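Local coordinates for protein Epf (Streptococcus pyogenes, PDB 4ES8) that acts as a cell-surface adhesin that attaches to cells through an N-terminal domain containing a carbohydrate-binding module, at residues A[32-35]-A[41-44]; A[55-60]-A[76-81]; A[114-119]-A[131-136]; A[145-150]-A[189-194]. All blocks are in the same frame, centred on the assembly; numbering follows the deposited sequence. Where two conformers were deposited one is given.

Contact 1 of 4, residues A[32-35]-A[41-44]; sequences WEVS and GRFF. With ACT (acetate ion), chain D.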
# COMPACT_ATOMS: atom_id res chain seq x y z
N TRP A 32 8.00 4.84 19.99
CA TRP A 32 7.26 6.10 20.08
C TRP A 32 8.15 7.34 19.79
O TRP A 32 7.61 8.44 19.64
CB TRP A 32 6.61 6.29 21.46
CG TRP A 32 5.69 5.20 21.88
CD1 TRP A 32 5.73 4.52 23.07
CD2 TRP A 32 4.50 4.76 21.21
NE1 TRP A 32 4.66 3.66 23.17
CE2 TRP A 32 3.90 3.77 22.03
CE3 TRP A 32 3.89 5.08 19.97
CZ2 TRP A 32 2.70 3.12 21.67
CZ3 TRP A 32 2.74 4.39 19.60
CH2 TRP A 32 2.16 3.42 20.43
N GLU A 33 9.49 7.17 19.80
CA GLU A 33 10.43 8.27 19.56
C GLU A 33 10.06 8.93 18.24
O GLU A 33 10.20 8.33 17.18
CB GLU A 33 11.87 7.75 19.59
CG GLU A 33 12.85 8.91 19.61
CD GLU A 33 14.31 8.51 19.59
OE1 GLU A 33 14.62 7.33 19.34
OE2 GLU A 33 15.15 9.40 19.87
N VAL A 34 9.52 10.13 18.32
CA VAL A 34 8.87 10.81 17.20
C VAL A 34 9.78 10.89 15.95
O VAL A 34 9.33 10.54 14.87
CB VAL A 34 8.33 12.19 17.66
CG1 VAL A 34 7.79 13.01 16.51
CG2 VAL A 34 7.26 12.02 18.73
N SER A 35 11.06 11.31 16.12
CA SER A 35 12.04 11.49 15.04
C SER A 35 12.64 10.19 14.54
O SER A 35 13.30 10.17 13.48
CB SER A 35 13.18 12.38 15.53
OG SER A 35 14.02 11.70 16.45
N GLY A 41 2.61 6.55 14.93
CA GLY A 41 1.76 7.62 15.42
C GLY A 41 0.83 7.12 16.51
O GLY A 41 0.47 5.93 16.56
N ARG A 42 0.40 8.04 17.36
CA ARG A 42 -0.43 7.74 18.52
C ARG A 42 -1.36 8.94 18.69
O ARG A 42 -0.91 10.08 18.70
CB ARG A 42 0.45 7.49 19.76
CG ARG A 42 1.62 8.48 19.86
CD ARG A 42 2.50 8.15 21.06
NE ARG A 42 3.84 8.69 20.85
CZ ARG A 42 4.34 9.74 21.50
NH1 ARG A 42 3.57 10.43 22.35
NH2 ARG A 42 5.58 10.16 21.25
N PHE A 43 -2.67 8.68 18.70
CA PHE A 43 -3.66 9.76 18.68
C PHE A 43 -4.85 9.45 19.55
O PHE A 43 -5.06 8.28 19.90
CB PHE A 43 -4.18 9.92 17.23
CG PHE A 43 -3.13 10.16 16.18
CD1 PHE A 43 -2.48 9.10 15.56
CD2 PHE A 43 -2.78 11.46 15.82
CE1 PHE A 43 -1.50 9.32 14.58
CE2 PHE A 43 -1.79 11.69 14.85
CZ PHE A 43 -1.15 10.62 14.23
N PHE A 44 -5.69 10.46 19.82
CA PHE A 44 -6.91 10.19 20.56
C PHE A 44 -7.99 11.14 20.12
O PHE A 44 -7.72 12.16 19.47
CB PHE A 44 -6.69 10.30 22.09
CG PHE A 44 -6.46 11.72 22.53
CD1 PHE A 44 -5.20 12.30 22.42
CD2 PHE A 44 -7.48 12.47 23.10
CE1 PHE A 44 -4.97 13.63 22.84
CE2 PHE A 44 -7.27 13.80 23.52
CZ PHE A 44 -6.01 14.36 23.38
C ACT D . 5.68 13.13 23.30
O ACT D . 6.33 12.73 22.31
OXT ACT D . 4.55 12.74 23.65
CH3 ACT D . 6.28 14.18 24.24
O HOH W 1 5.18 8.61 18.33
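Trp32 meets Arg42 twice, once through its indole and once through its backbone carbonyl. The benzo side of the indole lies against the extended part of the arginine: CE3 of Trp32 is 3.5 Å from CD of Arg42, toward the rim. The two side chains cross obliquely, with NE of Arg42 following CD over CE3 and CB of Trp32; indole and guanidinium planes stand 74° apart, so the guanidinium does not lie flat on the ring. Arg42 CG sits between its backbone N and carbonyl carbon (chi1 41°), and the chain runs extended to NE, carrying the guanidinium past the indole to Trp32 O.

The carbonyl of Trp32 then takes a nearly straight bond, NH2 of Arg42 to O of Trp32 at 3.1 Å, with the oxygen close to the guanidinium plane. One water reinforces it, donating to Trp32 O and accepting from Arg42 NE. Two residues on, Val34 brings CG2 to 3.6 Å from NH2 of Arg42, its side chain running across the arginine at about a right angle.

The outer end of the guanidinium carries a bound acetate, probably from the crystallisation liquor. NH1 of Arg42 binds acetate OXT at 2.8 Å and NH2 binds acetate O at 2.9 Å, a side-by-side, two-pronged grip; NH1 also reaches His55 O. With every nitrogen engaged, the group has little freedom to rotate. This is a buried arginine on strand 41-46 fastening the preceding loop to one sheet of an antiparallel β-sandwich, and its paired bonds to acetate are the classic arginine–carboxylate arrangement.

Contact 2 of 4, residues A[55-60]-A[76-81]; sequences HLIPAK and SYIKID. With ACT (acetate ion), chain D.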
# COMPACT_ATOMS: atom_id res chain seq x y z
N HIS A 55 -1.42 11.95 20.81
CA HIS A 55 -1.53 11.43 22.17
C HIS A 55 -0.18 11.57 22.86
O HIS A 55 0.68 10.68 22.81
CB HIS A 55 -1.97 9.96 22.10
CG HIS A 55 -2.16 9.22 23.40
ND1 HIS A 55 -1.09 8.93 24.25
CD2 HIS A 55 -3.28 8.65 23.90
CE1 HIS A 55 -1.61 8.22 25.25
NE2 HIS A 55 -2.91 8.01 25.08
N LEU A 56 0.00 12.71 23.54
CA LEU A 56 1.27 12.98 24.23
C LEU A 56 1.50 12.02 25.39
O LEU A 56 0.55 11.55 26.01
CB LEU A 56 1.32 14.42 24.74
CG LEU A 56 1.11 15.51 23.70
CD1 LEU A 56 0.72 16.81 24.38
CD2 LEU A 56 2.34 15.70 22.81
N ILE A 57 2.77 11.70 25.64
CA ILE A 57 3.17 10.87 26.76
C ILE A 57 4.30 11.67 27.47
O ILE A 57 4.80 12.63 26.87
CB ILE A 57 3.57 9.43 26.37
CG1 ILE A 57 4.83 9.44 25.47
CG2 ILE A 57 2.36 8.73 25.69
CD1 ILE A 57 5.31 8.08 24.95
N PRO A 58 4.69 11.32 28.71
CA PRO A 58 5.72 12.14 29.39
C PRO A 58 7.00 12.17 28.57
O PRO A 58 7.50 11.13 28.14
CB PRO A 58 5.88 11.44 30.75
CG PRO A 58 4.54 10.80 30.98
CD PRO A 58 4.19 10.26 29.61
N ALA A 59 7.53 13.39 28.29
CA ALA A 59 8.68 13.52 27.40
C ALA A 59 9.89 12.68 27.83
O ALA A 59 10.56 12.15 26.96
CB ALA A 59 9.07 14.98 27.25
N LYS A 60 10.13 12.54 29.14
CA LYS A 60 11.29 11.78 29.64
C LYS A 60 11.16 10.27 29.42
O LYS A 60 12.17 9.55 29.51
CB LYS A 60 11.48 12.05 31.12
CG LYS A 60 12.08 13.42 31.40
CD LYS A 60 12.16 13.72 32.89
CE LYS A 60 12.65 15.13 33.15
NZ LYS A 60 14.05 15.33 32.69
N SER A 76 -5.74 6.94 29.12
CA SER A 76 -5.29 5.83 28.32
C SER A 76 -3.80 5.66 28.50
O SER A 76 -3.09 6.64 28.83
CB SER A 76 -5.65 6.03 26.84
OG SER A 76 -5.27 7.33 26.40
N TYR A 77 -3.32 4.42 28.38
CA TYR A 77 -1.91 4.09 28.32
C TYR A 77 -1.69 3.40 27.01
O TYR A 77 -2.62 2.76 26.49
CB TYR A 77 -1.49 3.15 29.49
CG TYR A 77 -1.39 3.83 30.84
CD1 TYR A 77 -2.52 4.38 31.46
CD2 TYR A 77 -0.18 3.88 31.53
CE1 TYR A 77 -2.43 5.01 32.71
CE2 TYR A 77 -0.08 4.49 32.78
CZ TYR A 77 -1.20 5.05 33.36
OH TYR A 77 -1.08 5.67 34.59
N ILE A 78 -0.48 3.47 26.48
CA ILE A 78 -0.14 2.85 25.19
C ILE A 78 1.16 2.07 25.34
O ILE A 78 2.00 2.42 26.18
CB ILE A 78 -0.06 3.92 24.09
CG1 ILE A 78 1.01 5.00 24.40
CG2 ILE A 78 -1.48 4.52 23.84
CD1 ILE A 78 1.15 6.06 23.26
N LYS A 79 1.35 1.04 24.51
CA LYS A 79 2.55 0.20 24.62
C LYS A 79 2.96 -0.31 23.27
O LYS A 79 2.10 -0.76 22.49
CB LYS A 79 2.30 -0.99 25.58
CG LYS A 79 3.50 -1.92 25.79
CD LYS A 79 3.21 -3.00 26.89
CE LYS A 79 2.08 -3.96 26.56
NZ LYS A 79 2.38 -4.85 25.39
N ILE A 80 4.26 -0.21 22.98
CA ILE A 80 4.77 -0.68 21.70
C ILE A 80 6.02 -1.49 21.91
O ILE A 80 6.79 -1.28 22.89
CB ILE A 80 5.04 0.54 20.76
CG1 ILE A 80 5.12 0.15 19.28
CG2 ILE A 80 6.29 1.36 21.21
CD1 ILE A 80 5.09 1.41 18.33
N ASP A 81 6.21 -2.46 21.04
CA ASP A 81 7.45 -3.22 21.03
C ASP A 81 7.72 -3.65 19.59
O ASP A 81 7.02 -3.22 18.66
CB ASP A 81 7.44 -4.37 22.04
CG ASP A 81 6.42 -5.44 21.81
OD1 ASP A 81 6.01 -5.63 20.63
OD2 ASP A 81 6.03 -6.11 22.78
C ACT D . 5.68 13.13 23.30
O ACT D . 6.33 12.73 22.31
OXT ACT D . 4.55 12.74 23.65
CH3 ACT D . 6.28 14.18 24.24
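His55 and Ser76 share the polar link of this contact: NE2 of His55 and OG of Ser76 are 2.8 Å apart in a hydrogen bond that either partner could donate. The hydroxyl comes in at the edge of the imidazole, close to its plane. Ile78 approaches the same ring from another direction, laying CG2 over one face as a CH-pi contact, 4.2 Å from the centroid of the His55 ring and 23° off its normal. The other branch of this isoleucine ends at CD1, which sits 3.8 Å from ND1 of His55 and equally 3.8 Å from CG2 of Ile57. ND1 is thus buried against methyl groups and has no polar partner in the model, a setting that would probably favour the uncharged imidazole.

What holds these groups in place lies a step farther out. CG of His55 is anti to the backbone N (chi1 -179°), which carries the ring away from its own chain to the strand, where it also stacks on His70. Ser76 OG has a second partner in Tyr97 OH, which fixes the hydroxyl at the ring edge. Two residues after the histidine, the backbone N of Ile57 gives a nearly straight bond of 2.9 Å to OXT of the acetate, tying the loop to that ion.

Residues 55-60 open the loop that runs from strand 51-54 to strand 68-69, whereas 76-80 is the strand paired with 68-69 in the opposite sheet. The contact therefore joins the loop leaving one sheet to strand 76-80 of the other, with strands 41-46 and 97-105 supplying further side chains around His55 and Ile78.

Contact 3 of 4, residues A[114-119]-A[131-136]; sequences YKITFE and YRIGSA
Phe118 and Tyr131 are swung toward each other by different first torsions: Phe118 CG stands between its backbone N and carbonyl carbon (chi1 60°), while Tyr131 CG is turned anti to the carbonyl carbon, beside the backbone N. Their strands, 113-123 and 127-135, follow one another in the chain but belong to opposite sheets. This is a β-arch within the β-sandwich, in which the two consecutive strands meet through side chains and not through backbone bonds. Ile116 and Ile133, the nearest pair by CA, are still 10.1 Å apart, a spacing usual for packed sheets.

Across that gap the aromatic pair makes a T-shaped stack. The edge of Phe118 points at the face of Tyr131, with ring centroids 4.9 Å apart and planes at 85°, almost perpendicular. Tyr131 is steadied from elsewhere: its OH is hydrogen-bonded to Gln120 OE1, just beyond the first segment, and Arg169 makes a cation-pi contact with the ring. Leu188, from the strand beside 127-135, packs against both Ile116 and Phe118, so this part of the core is built from several strands.

Alongside the rings, Ile116 and Ile133 reach toward each other tip to tip, CD1 of Ile116 meeting CD1 of Ile133 at 3.7 Å. The bond from CA to CB of Ile133 does not aim at the opposite strand; the bent end of its side chain brings the terminal methyl over. The closest approach of all belongs to the rings: Phe118 CZ comes down over the middle of the Tyr131 ring, 3.5 Å from Tyr131 CE1.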
# COMPACT_ATOMS: atom_id res chain seq x y z
N TYR A 114 -2.37 -2.93 -2.85
CA TYR A 114 -1.60 -3.44 -1.72
C TYR A 114 -2.45 -4.35 -0.86
O TYR A 114 -3.69 -4.24 -0.85
CB TYR A 114 -1.04 -2.28 -0.89
CG TYR A 114 -0.01 -1.48 -1.67
CD1 TYR A 114 1.32 -1.87 -1.71
CD2 TYR A 114 -0.39 -0.38 -2.44
CE1 TYR A 114 2.26 -1.17 -2.47
CE2 TYR A 114 0.54 0.33 -3.21
CZ TYR A 114 1.86 -0.08 -3.22
OH TYR A 114 2.77 0.62 -3.99
N LYS A 115 -1.76 -5.25 -0.15
CA LYS A 115 -2.38 -6.20 0.77
C LYS A 115 -1.72 -6.09 2.12
O LYS A 115 -0.53 -6.40 2.23
CB LYS A 115 -2.27 -7.64 0.23
CG LYS A 115 -2.80 -8.71 1.20
CD LYS A 115 -2.39 -10.13 0.76
CE LYS A 115 -3.06 -11.19 1.62
NZ LYS A 115 -2.69 -12.57 1.21
N ILE A 116 -2.47 -5.64 3.12
CA ILE A 116 -2.00 -5.54 4.50
C ILE A 116 -2.49 -6.76 5.24
O ILE A 116 -3.66 -7.16 5.09
CB ILE A 116 -2.55 -4.26 5.17
CG1 ILE A 116 -1.95 -2.98 4.59
CG2 ILE A 116 -2.41 -4.31 6.70
CD1 ILE A 116 -2.68 -1.69 5.11
N THR A 117 -1.61 -7.35 6.08
CA THR A 117 -2.01 -8.46 6.94
C THR A 117 -1.51 -8.16 8.33
O THR A 117 -0.47 -7.53 8.49
CB THR A 117 -1.48 -9.81 6.43
OG1 THR A 117 -0.06 -9.75 6.28
CG2 THR A 117 -2.12 -10.22 5.10
N PHE A 118 -2.26 -8.59 9.35
CA PHE A 118 -1.83 -8.44 10.74
C PHE A 118 -2.65 -9.34 11.59
O PHE A 118 -3.60 -9.93 11.09
CB PHE A 118 -1.92 -6.97 11.23
CG PHE A 118 -3.31 -6.37 11.18
CD1 PHE A 118 -3.81 -5.85 10.00
CD2 PHE A 118 -4.11 -6.33 12.32
CE1 PHE A 118 -5.10 -5.29 9.96
CE2 PHE A 118 -5.41 -5.80 12.27
CZ PHE A 118 -5.90 -5.28 11.09
N GLU A 119 -2.30 -9.43 12.87
CA GLU A 119 -3.10 -10.21 13.79
C GLU A 119 -3.84 -9.27 14.71
O GLU A 119 -3.23 -8.40 15.33
CB GLU A 119 -2.22 -11.15 14.64
CG GLU A 119 -1.47 -12.17 13.81
CD GLU A 119 -0.67 -13.13 14.66
OE1 GLU A 119 -1.28 -13.83 15.50
OE2 GLU A 119 0.56 -13.21 14.46
N TYR A 131 -10.52 -0.33 11.39
CA TYR A 131 -9.27 -0.37 10.60
C TYR A 131 -9.44 0.56 9.42
O TYR A 131 -10.41 0.42 8.67
CB TYR A 131 -8.93 -1.77 10.08
CG TYR A 131 -9.03 -2.92 11.06
CD1 TYR A 131 -8.39 -2.86 12.31
CD2 TYR A 131 -9.67 -4.10 10.72
CE1 TYR A 131 -8.42 -3.95 13.18
CE2 TYR A 131 -9.70 -5.19 11.58
CZ TYR A 131 -9.08 -5.11 12.82
OH TYR A 131 -9.13 -6.18 13.68
N ARG A 132 -8.52 1.50 9.25
CA ARG A 132 -8.61 2.43 8.15
C ARG A 132 -7.28 2.62 7.48
O ARG A 132 -6.26 2.27 8.07
CB ARG A 132 -9.09 3.81 8.66
CG ARG A 132 -10.51 3.85 9.22
CD ARG A 132 -11.58 3.96 8.14
NE ARG A 132 -12.90 3.78 8.74
CZ ARG A 132 -14.02 3.77 8.03
NH1 ARG A 132 -13.98 3.88 6.70
NH2 ARG A 132 -15.19 3.60 8.64
N ILE A 133 -7.28 3.22 6.29
CA ILE A 133 -6.04 3.66 5.64
C ILE A 133 -5.96 5.17 5.86
O ILE A 133 -6.99 5.86 5.82
CB ILE A 133 -5.99 3.29 4.13
CG1 ILE A 133 -6.30 1.79 3.92
CG2 ILE A 133 -4.63 3.69 3.50
CD1 ILE A 133 -5.37 0.82 4.63
N GLY A 134 -4.76 5.68 6.07
CA GLY A 134 -4.63 7.12 6.22
C GLY A 134 -3.29 7.63 5.73
O GLY A 134 -2.46 6.87 5.22
N SER A 135 -3.08 8.95 5.89
CA SER A 135 -1.77 9.51 5.60
C SER A 135 -0.73 8.92 6.55
O SER A 135 -1.07 8.47 7.65
CB SER A 135 -1.81 11.02 5.80
OG SER A 135 -2.22 11.35 7.12
N ALA A 136 0.56 8.95 6.17
CA ALA A 136 1.57 8.50 7.11
C ALA A 136 1.64 9.43 8.30
O ALA A 136 1.38 10.63 8.15
CB ALA A 136 2.94 8.47 6.42

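Contact 4 of 4, residues A[145-150]-A[189-194]; sequences FKISDE and VLLSKV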
# COMPACT_ATOMS: atom_id res chain seq x y z
N PHE A 145 -5.43 13.87 12.32
CA PHE A 145 -6.11 13.27 11.18
C PHE A 145 -7.58 13.13 11.47
O PHE A 145 -8.00 13.23 12.63
CB PHE A 145 -5.54 11.87 10.79
CG PHE A 145 -5.94 10.72 11.68
CD1 PHE A 145 -5.22 10.43 12.85
CD2 PHE A 145 -7.01 9.89 11.34
CE1 PHE A 145 -5.61 9.37 13.68
CE2 PHE A 145 -7.39 8.83 12.17
CZ PHE A 145 -6.68 8.57 13.34
N LYS A 146 -8.34 12.88 10.38
CA LYS A 146 -9.78 12.61 10.44
C LYS A 146 -10.02 11.25 9.83
O LYS A 146 -9.41 10.94 8.81
CB LYS A 146 -10.61 13.67 9.69
CG LYS A 146 -10.64 15.05 10.34
CD LYS A 146 -11.91 15.81 9.94
CE LYS A 146 -11.92 16.31 8.51
NZ LYS A 146 -13.31 16.56 8.03
N ILE A 147 -10.88 10.42 10.43
CA ILE A 147 -11.14 9.09 9.85
C ILE A 147 -11.59 9.26 8.40
O ILE A 147 -11.13 8.53 7.51
CB ILE A 147 -12.21 8.35 10.67
CG1 ILE A 147 -11.72 8.07 12.10
CG2 ILE A 147 -12.63 7.04 9.96
CD1 ILE A 147 -12.81 7.42 13.01
N SER A 148 -12.48 10.25 8.18
CA SER A 148 -13.09 10.53 6.87
C SER A 148 -12.06 10.99 5.81
O SER A 148 -12.43 11.06 4.63
CB SER A 148 -14.19 11.57 7.03
OG SER A 148 -13.65 12.80 7.47
N ASP A 149 -10.78 11.23 6.18
CA ASP A 149 -9.73 11.58 5.19
C ASP A 149 -9.31 10.32 4.37
O ASP A 149 -8.55 10.45 3.42
CB ASP A 149 -8.47 12.17 5.85
CG ASP A 149 -8.60 13.50 6.59
OD1 ASP A 149 -9.50 14.30 6.23
OD2 ASP A 149 -7.75 13.77 7.49
N GLU A 150 -9.74 9.11 4.78
CA GLU A 150 -9.33 7.88 4.10
C GLU A 150 -9.49 7.97 2.59
O GLU A 150 -8.60 7.52 1.86
CB GLU A 150 -10.15 6.70 4.63
CG GLU A 150 -9.81 5.35 4.01
CD GLU A 150 -10.60 4.23 4.64
OE1 GLU A 150 -11.86 4.30 4.62
OE2 GLU A 150 -9.96 3.27 5.15
N VAL A 189 -4.27 2.58 9.94
CA VAL A 189 -4.81 3.21 11.14
C VAL A 189 -5.56 2.17 11.95
O VAL A 189 -6.50 1.54 11.46
CB VAL A 189 -5.72 4.43 10.82
CG1 VAL A 189 -5.91 5.27 12.10
CG2 VAL A 189 -5.11 5.28 9.72
N LEU A 190 -5.09 1.95 13.18
CA LEU A 190 -5.66 0.93 14.09
C LEU A 190 -6.43 1.66 15.18
O LEU A 190 -5.81 2.27 16.06
CB LEU A 190 -4.53 0.09 14.69
CG LEU A 190 -3.76 -0.73 13.64
CD1 LEU A 190 -2.47 -1.24 14.22
CD2 LEU A 190 -4.61 -1.90 13.11
N LEU A 191 -7.77 1.68 15.06
CA LEU A 191 -8.59 2.46 15.97
C LEU A 191 -9.36 1.61 16.93
O LEU A 191 -9.86 0.55 16.57
CB LEU A 191 -9.61 3.35 15.20
CG LEU A 191 -9.01 4.21 14.08
CD1 LEU A 191 -9.23 3.55 12.73
CD2 LEU A 191 -9.65 5.59 14.06
N SER A 192 -9.50 2.12 18.17
CA SER A 192 -10.35 1.43 19.15
C SER A 192 -11.09 2.47 19.96
O SER A 192 -10.71 3.65 19.96
CB SER A 192 -9.53 0.51 20.05
OG SER A 192 -8.51 1.19 20.77
N LYS A 193 -12.16 2.05 20.63
CA LYS A 193 -12.88 2.99 21.45
C LYS A 193 -13.66 2.29 22.53
O LYS A 193 -13.93 1.08 22.44
CB LYS A 193 -13.80 3.88 20.59
CG LYS A 193 -15.09 3.25 20.14
CD LYS A 193 -16.03 4.35 19.60
CE LYS A 193 -17.19 3.83 18.82
NZ LYS A 193 -17.96 4.94 18.20
N VAL A 194 -14.02 3.07 23.57
CA VAL A 194 -14.94 2.64 24.62
C VAL A 194 -16.15 3.55 24.54
O VAL A 194 -15.99 4.76 24.31
CB VAL A 194 -14.30 2.61 26.05
CG1 VAL A 194 -13.24 1.51 26.13
CG2 VAL A 194 -13.70 3.96 26.46
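The ring of Phe145 has CD2 of Leu191 at its edge, near the ring plane and 4.3 Å from CZ of Phe145. CG1 of Val189 approaches the same CZ more closely, at 3.6 Å, but obliquely to the ring. Outside these two segments the phenyl stacks with Tyr52 and meets Phe43 edge-to-face. Its first torsion sets CG between the backbone N and the carbonyl carbon (chi1 76°), directing the ring at the strand 189-194.

Beside the ring, Ile147 adds an aliphatic contact. Its CG1 lies 3.8 Å from CD2 of Leu191, and the end of the side chain reaches nearer to that strand than its first bond would suggest. One leucine methyl thereby touches both the aromatic ring and the isoleucine.

Behind these residues the chain turns out of strand 144-146 into a 3-10 segment. Asp149 closes the turn on itself: Lys146 N donates to Asp149 OD2 at 3.1 Å, approaching from above the carboxylate plane, while Asp149 N bonds back to Lys146 O at 3.0 Å.

Strands 144-146 and 186-194 belong to the same antiparallel sheet without being neighbours in it: 144-146 pairs with 51-54, and 186-194 lies between 97-105 and 127-135. Leu190 points to Phe206 of the second sheet, so this hydrophobic contact joins two non-adjacent strands of one sheet of the antiparallel β-sandwich on the side away from the other.

In the fold
Along the chain the four contacts follow in series, each closing before the next opens. Strands 41-46, 127-135, 144-146 and 186-194 lie in one sheet, 76-80 and 113-123 in the other. Contacts 1 and 2, centres about 8 Å apart, share the acetate and join where Arg42 CD packs on Ile78 CD1. Contacts 3 and 4, about 12 Å apart, are linked through Arg132 O, which probably bonds to Val189 N, and through the Arg132–Glu150 salt bridge. Contact 1 touches contact 4 through Phe43 and Phe145; contacts 2 and 3, about 22 Å between centres, do not touch. All lie in the β-sandwich, consistent with the adhesin's carbohydrate-binding module.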